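Local coordinates for T9SS C-terminal target domain-containing protein (Bacteroides cellulosilyticus, PDB 5JVK) that probably hydrolyses O-glycosidic bonds as a family 39 glycoside hydrolase of a gut symbiont, at residues V373-P385 and F392-Y405. Sequence-based numbering, arbitrary orientation.
Sequences VFWYDFQNDGDTP and FGLLRSDFSPKPSY
The loop that follows the last strand of a beta/alpha barrel doubles back on itself here, and one carbonyl, Phe392 O, ties the two arms of such a loop. It accepts from the indole, Trp375 NE1, at 3.2 Å, nearly in line with its C=O, and from the backbone N of Asp377, which approaches from above the carbonyl plane. The CD2 methyl of Leu394 lies over one face of the same indole. With its CG anti to the backbone N (chi1 -170°), Tyr376 turns a ring edge onto the face of Phe392, a T-shaped pair with centroids 5.5 Å apart, while its hydroxyl is hydrogen-bonded to His111. Strand 373-375 is the eighth of the parallel barrel and helix 403-415 the one after it, so these contacts draw together the two arms of the final beta-alpha connection, where a glycerol lies beside Tyr376. Phe378 O receives both Leu394 N and Leu395 N, and Asn380 N returns a bond to Leu395 O. The Phe378 ring rests against Leu395 CD1, with helix 118-127 also touching it. Asn380 OD1 takes Gly393 N at 2.9 Å. From its extended side chain Gln379 gives NE2 to Arg396 O at 2.8 Å, a bond close to the amide plane, while the same nitrogen sits 3.3 Å above the centre of the Phe399 ring. A leucine here would probably leave Arg396 O with Phe399 N alone of these two donors, and the Phe399 face without its amide. Farther along, Ser397 OG donates to Asp383 OD1 on its syn side, at 2.6 Å.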
loop_
_atom_site.group_PDB
_atom_site.type_symbol
_atom_site.label_atom_id
_atom_site.label_comp_id
_atom_site.label_asym_id
_atom_site.label_seq_id
_atom_site.Cartn_x
_atom_site.Cartn_y
_atom_site.Cartn_z
ATOM N N VAL A 373 1.302 7.181 -1.689
ATOM C CA VAL A 373 1.990 6.029 -2.254
ATOM C C VAL A 373 1.133 4.799 -1.984
ATOM O O VAL A 373 1.020 4.357 -0.838
ATOM C CB VAL A 373 3.397 5.871 -1.645
ATOM C CG1 VAL A 373 4.081 4.610 -2.163
ATOM C CG2 VAL A 373 4.232 7.112 -1.945
ATOM N N PHE A 374 0.539 4.256 -3.048
ATOM C CA PHE A 374 -0.455 3.188 -2.944
ATOM C C PHE A 374 0.151 1.821 -3.256
ATOM O O PHE A 374 0.589 1.576 -4.382
ATOM C CB PHE A 374 -1.626 3.456 -3.891
ATOM C CG PHE A 374 -2.463 4.639 -3.505
ATOM C CD1 PHE A 374 -3.721 4.464 -2.936
ATOM C CD2 PHE A 374 -2.002 5.937 -3.718
ATOM C CE1 PHE A 374 -4.500 5.556 -2.589
ATOM C CE2 PHE A 374 -2.773 7.033 -3.363
ATOM C CZ PHE A 374 -4.026 6.842 -2.801
ATOM N N TRP A 375 0.166 0.936 -2.261
ATOM C CA TRP A 375 0.659 -0.422 -2.450
ATOM C C TRP A 375 -0.290 -1.217 -3.338
ATOM O O TRP A 375 -1.498 -1.229 -3.090
ATOM C CB TRP A 375 0.813 -1.146 -1.111
ATOM C CG TRP A 375 1.256 -2.573 -1.260
ATOM C CD1 TRP A 375 0.457 -3.676 -1.369
ATOM C CD2 TRP A 375 2.603 -3.047 -1.330
ATOM N NE1 TRP A 375 1.225 -4.807 -1.500
ATOM C CE2 TRP A 375 2.546 -4.449 -1.478
ATOM C CE3 TRP A 375 3.855 -2.422 -1.277
ATOM C CZ2 TRP A 375 3.693 -5.238 -1.567
ATOM C CZ3 TRP A 375 4.995 -3.208 -1.368
ATOM C CH2 TRP A 375 4.904 -4.603 -1.509
ATOM N N TYR A 376 0.257 -1.876 -4.361
ATOM C CA TYR A 376 -0.499 -2.837 -5.158
ATOM C C TYR A 376 -0.119 -4.249 -4.705
ATOM O O TYR A 376 1.045 -4.618 -4.828
ATOM C CB TYR A 376 -0.232 -2.684 -6.661
ATOM C CG TYR A 376 -1.198 -3.521 -7.462
ATOM C CD1 TYR A 376 -2.447 -3.019 -7.817
ATOM C CD2 TYR A 376 -0.895 -4.841 -7.808
ATOM C CE1 TYR A 376 -3.357 -3.793 -8.520
ATOM C CE2 TYR A 376 -1.798 -5.625 -8.513
ATOM C CZ TYR A 376 -3.028 -5.096 -8.866
ATOM O OH TYR A 376 -3.931 -5.860 -9.565
ATOM N N ASP A 377 -1.046 -5.048 -4.164
ATOM C CA ASP A 377 -2.409 -4.658 -3.769
ATOM C C ASP A 377 -2.729 -5.294 -2.411
ATOM O O ASP A 377 -1.862 -5.942 -1.814
ATOM C CB ASP A 377 -3.436 -5.025 -4.861
ATOM C CG ASP A 377 -3.465 -6.516 -5.200
ATOM O OD1 ASP A 377 -2.680 -7.316 -4.642
ATOM O OD2 ASP A 377 -4.295 -6.888 -6.053
ATOM N N PHE A 378 -3.948 -5.094 -1.914
ATOM C CA PHE A 378 -4.284 -5.512 -0.551
ATOM C C PHE A 378 -4.386 -7.023 -0.393
ATOM O O PHE A 378 -3.781 -7.592 0.516
ATOM C CB PHE A 378 -5.577 -4.858 -0.068
ATOM C CG PHE A 378 -5.851 -5.101 1.386
ATOM C CD1 PHE A 378 -6.937 -5.869 1.790
ATOM C CD2 PHE A 378 -4.982 -4.603 2.356
ATOM C CE1 PHE A 378 -7.170 -6.102 3.134
ATOM C CE2 PHE A 378 -5.209 -4.840 3.701
ATOM C CZ PHE A 378 -6.305 -5.590 4.090
ATOM N N GLN A 379 -5.146 -7.660 -1.279
ATOM C CA GLN A 379 -5.400 -9.097 -1.204
ATOM C C GLN A 379 -4.927 -9.790 -2.476
ATOM O O GLN A 379 -5.044 -9.232 -3.565
ATOM C CB GLN A 379 -6.894 -9.359 -0.980
ATOM C CG GLN A 379 -7.234 -10.831 -0.788
ATOM C CD GLN A 379 -8.587 -11.059 -0.137
ATOM O OE1 GLN A 379 -9.517 -10.273 -0.309
ATOM N NE2 GLN A 379 -8.702 -12.151 0.611
ATOM N N ASN A 380 -4.386 -11.001 -2.323
ATOM C CA ASN A 380 -4.041 -11.860 -3.460
ATOM C C ASN A 380 -5.260 -12.064 -4.357
ATOM O O ASN A 380 -6.317 -12.479 -3.883
ATOM C CB ASN A 380 -3.532 -13.233 -2.983
ATOM C CG ASN A 380 -2.077 -13.213 -2.537
ATOM O OD1 ASN A 380 -1.370 -12.214 -2.681
ATOM N ND2 ASN A 380 -1.618 -14.337 -1.998
ATOM N N ASP A 381 -5.102 -11.777 -5.647
ATOM C CA ASP A 381 -6.202 -11.890 -6.612
ATOM C C ASP A 381 -6.566 -13.336 -6.966
ATOM O O ASP A 381 -7.600 -13.560 -7.594
ATOM C CB ASP A 381 -5.866 -11.127 -7.895
ATOM C CG ASP A 381 -5.723 -9.635 -7.666
ATOM O OD1 ASP A 381 -6.751 -8.930 -7.665
ATOM O OD2 ASP A 381 -4.581 -9.167 -7.500
ATOM N N GLY A 382 -5.716 -14.299 -6.596
ATOM C CA GLY A 382 -6.010 -15.725 -6.777
ATOM C C GLY A 382 -5.075 -16.634 -5.992
ATOM O O GLY A 382 -4.394 -16.182 -5.066
ATOM N N ASP A 383 -5.056 -17.916 -6.365
ATOM C CA ASP A 383 -4.287 -18.963 -5.660
ATOM C C ASP A 383 -3.086 -19.527 -6.424
ATOM O O ASP A 383 -2.228 -20.168 -5.821
ATOM C CB ASP A 383 -5.212 -20.131 -5.300
ATOM C CG ASP A 383 -6.320 -19.737 -4.336
ATOM O OD1 ASP A 383 -6.295 -18.602 -3.807
ATOM O OD2 ASP A 383 -7.222 -20.575 -4.110
ATOM N N THR A 384 -3.055 -19.339 -7.739
ATOM C CA THR A 384 -1.954 -19.808 -8.583
ATOM C C THR A 384 -0.592 -19.237 -8.135
ATOM O O THR A 384 -0.386 -18.025 -8.196
ATOM C CB THR A 384 -2.210 -19.438 -10.061
ATOM O OG1 THR A 384 -3.517 -19.882 -10.442
ATOM C CG2 THR A 384 -1.175 -20.071 -10.980
ATOM N N PRO A 385 0.335 -20.108 -7.681
ATOM C CA PRO A 385 1.626 -19.609 -7.188
ATOM C C PRO A 385 2.519 -18.966 -8.259
ATOM O O PRO A 385 3.187 -17.970 -7.968
ATOM C CB PRO A 385 2.292 -20.862 -6.605
ATOM C CG PRO A 385 1.672 -22.003 -7.334
ATOM C CD PRO A 385 0.265 -21.583 -7.636
ATOM N N PHE A 392 0.526 -10.368 -5.387
ATOM C CA PHE A 392 0.896 -9.013 -4.934
ATOM C C PHE A 392 0.322 -8.636 -3.560
ATOM O O PHE A 392 0.644 -7.566 -3.035
ATOM C CB PHE A 392 0.451 -7.953 -5.956
ATOM C CG PHE A 392 1.389 -7.782 -7.112
ATOM C CD1 PHE A 392 2.523 -6.979 -6.988
ATOM C CD2 PHE A 392 1.132 -8.397 -8.335
ATOM C CE1 PHE A 392 3.389 -6.808 -8.061
ATOM C CE2 PHE A 392 1.995 -8.228 -9.411
ATOM C CZ PHE A 392 3.124 -7.434 -9.275
ATOM N N GLY A 393 -0.513 -9.498 -2.978
ATOM C CA GLY A 393 -1.283 -9.151 -1.785
ATOM C C GLY A 393 -0.542 -9.091 -0.460
ATOM O O GLY A 393 0.532 -9.673 -0.304
ATOM N N LEU A 394 -1.132 -8.362 0.485
ATOM C CA LEU A 394 -0.758 -8.417 1.902
ATOM C C LEU A 394 -1.492 -9.563 2.604
ATOM O O LEU A 394 -0.967 -10.159 3.545
ATOM C CB LEU A 394 -1.077 -7.090 2.599
ATOM C CG LEU A 394 -0.559 -5.809 1.940
ATOM C CD1 LEU A 394 -0.970 -4.593 2.754
ATOM C CD2 LEU A 394 0.949 -5.834 1.753
ATOM N N LEU A 395 -2.714 -9.843 2.153
ATOM C CA LEU A 395 -3.479 -11.010 2.587
ATOM C C LEU A 395 -3.578 -12.012 1.446
ATOM O O LEU A 395 -3.520 -11.636 0.274
ATOM C CB LEU A 395 -4.895 -10.602 3.000
ATOM C CG LEU A 395 -5.043 -9.495 4.041
ATOM C CD1 LEU A 395 -6.518 -9.194 4.257
ATOM C CD2 LEU A 395 -4.373 -9.878 5.350
ATOM N N ARG A 396 -3.745 -13.283 1.801
ATOM C CA ARG A 396 -4.035 -14.337 0.831
ATOM C C ARG A 396 -5.521 -14.311 0.491
ATOM O O ARG A 396 -6.292 -13.569 1.109
ATOM C CB ARG A 396 -3.650 -15.702 1.394
ATOM C CG ARG A 396 -2.187 -15.806 1.786
ATOM C CD ARG A 396 -1.739 -17.250 1.911
ATOM N NE ARG A 396 -0.283 -17.340 1.989
ATOM C CZ ARG A 396 0.448 -17.156 3.093
ATOM N NH1 ARG A 396 -0.121 -16.863 4.271
ATOM N NH2 ARG A 396 1.776 -17.265 3.016
ATOM N N SER A 397 -5.923 -15.121 -0.485
ATOM C CA SER A 397 -7.334 -15.204 -0.906
ATOM C C SER A 397 -8.289 -15.597 0.233
ATOM O O SER A 397 -9.434 -15.143 0.261
ATOM C CB SER A 397 -7.492 -16.182 -2.074
ATOM O OG SER A 397 -7.212 -17.506 -1.661
ATOM N N ASP A 398 -7.808 -16.413 1.174
ATOM C CA ASP A 398 -8.588 -16.805 2.364
ATOM C C ASP A 398 -8.484 -15.816 3.546
ATOM O O ASP A 398 -8.795 -16.179 4.685
ATOM C CB ASP A 398 -8.212 -18.236 2.812
ATOM C CG ASP A 398 -6.753 -18.371 3.249
ATOM O OD1 ASP A 398 -6.308 -19.518 3.457
ATOM O OD2 ASP A 398 -6.044 -17.352 3.373
ATOM N N PHE A 399 -8.035 -14.586 3.272
ATOM C CA PHE A 399 -7.844 -13.519 4.272
ATOM C C PHE A 399 -6.765 -13.810 5.335
ATOM O O PHE A 399 -6.702 -13.135 6.362
ATOM C CB PHE A 399 -9.190 -13.109 4.899
ATOM C CG PHE A 399 -10.170 -12.546 3.904
ATOM C CD1 PHE A 399 -10.246 -11.173 3.681
ATOM C CD2 PHE A 399 -11.011 -13.387 3.177
ATOM C CE1 PHE A 399 -11.146 -10.651 2.757
ATOM C CE2 PHE A 399 -11.911 -12.870 2.250
ATOM C CZ PHE A 399 -11.978 -11.500 2.040
ATOM N N SER A 400 -5.886 -14.775 5.058
ATOM C CA SER A 400 -4.756 -15.080 5.929
ATOM C C SER A 400 -3.660 -14.051 5.649
ATOM O O SER A 400 -3.320 -13.833 4.485
ATOM C CB SER A 400 -4.234 -16.489 5.644
ATOM O OG SER A 400 -3.174 -16.833 6.511
ATOM N N PRO A 401 -3.107 -13.411 6.700
ATOM C CA PRO A 401 -2.073 -12.396 6.473
ATOM C C PRO A 401 -0.729 -12.996 6.065
ATOM O O PRO A 401 -0.317 -14.022 6.613
ATOM C CB PRO A 401 -1.962 -11.698 7.833
ATOM C CG PRO A 401 -2.332 -12.751 8.815
ATOM C CD PRO A 401 -3.382 -13.591 8.138
ATOM N N LYS A 402 -0.084 -12.364 5.088
ATOM C CA LYS A 402 1.294 -12.676 4.712
ATOM C C LYS A 402 2.214 -11.782 5.557
ATOM O O LYS A 402 1.729 -10.833 6.183
ATOM C CB LYS A 402 1.500 -12.425 3.217
ATOM C CG LYS A 402 0.660 -13.331 2.319
ATOM C CD LYS A 402 0.506 -12.765 0.917
ATOM C CE LYS A 402 1.841 -12.674 0.198
ATOM N NZ LYS A 402 1.692 -12.230 -1.213
ATOM N N PRO A 403 3.533 -12.081 5.600
ATOM C CA PRO A 403 4.472 -11.235 6.362
ATOM C C PRO A 403 4.442 -9.738 6.014
ATOM O O PRO A 403 4.679 -8.907 6.891
ATOM C CB PRO A 403 5.837 -11.831 6.010
ATOM C CG PRO A 403 5.551 -13.263 5.747
ATOM C CD PRO A 403 4.208 -13.284 5.072
ATOM N N SER A 404 4.153 -9.411 4.752
ATOM C CA SER A 404 4.059 -8.024 4.297
ATOM C C SER A 404 2.982 -7.211 5.014
ATOM O O SER A 404 3.127 -5.993 5.171
ATOM C CB SER A 404 3.838 -7.970 2.784
ATOM O OG SER A 404 2.695 -8.713 2.411
ATOM N N TYR A 405 1.910 -7.877 5.444
ATOM C CA TYR A 405 0.882 -7.238 6.259
ATOM C C TYR A 405 1.461 -6.747 7.585
ATOM O O TYR A 405 1.240 -5.601 7.977
ATOM C CB TYR A 405 -0.283 -8.193 6.531
ATOM C CG TYR A 405 -1.425 -7.519 7.246
ATOM C CD1 TYR A 405 -1.415 -7.371 8.635
ATOM C CD2 TYR A 405 -2.503 -7.001 6.538
ATOM C CE1 TYR A 405 -2.450 -6.733 9.295
ATOM C CE2 TYR A 405 -3.549 -6.368 7.191
ATOM C CZ TYR A 405 -3.515 -6.234 8.569
ATOM O OH TYR A 405 -4.544 -5.603 9.216
HETATM O O HOH W 1 -3.872 -16.353 -2.105
HETATM O O HOH W 2 -2.283 -9.991 -5.940
#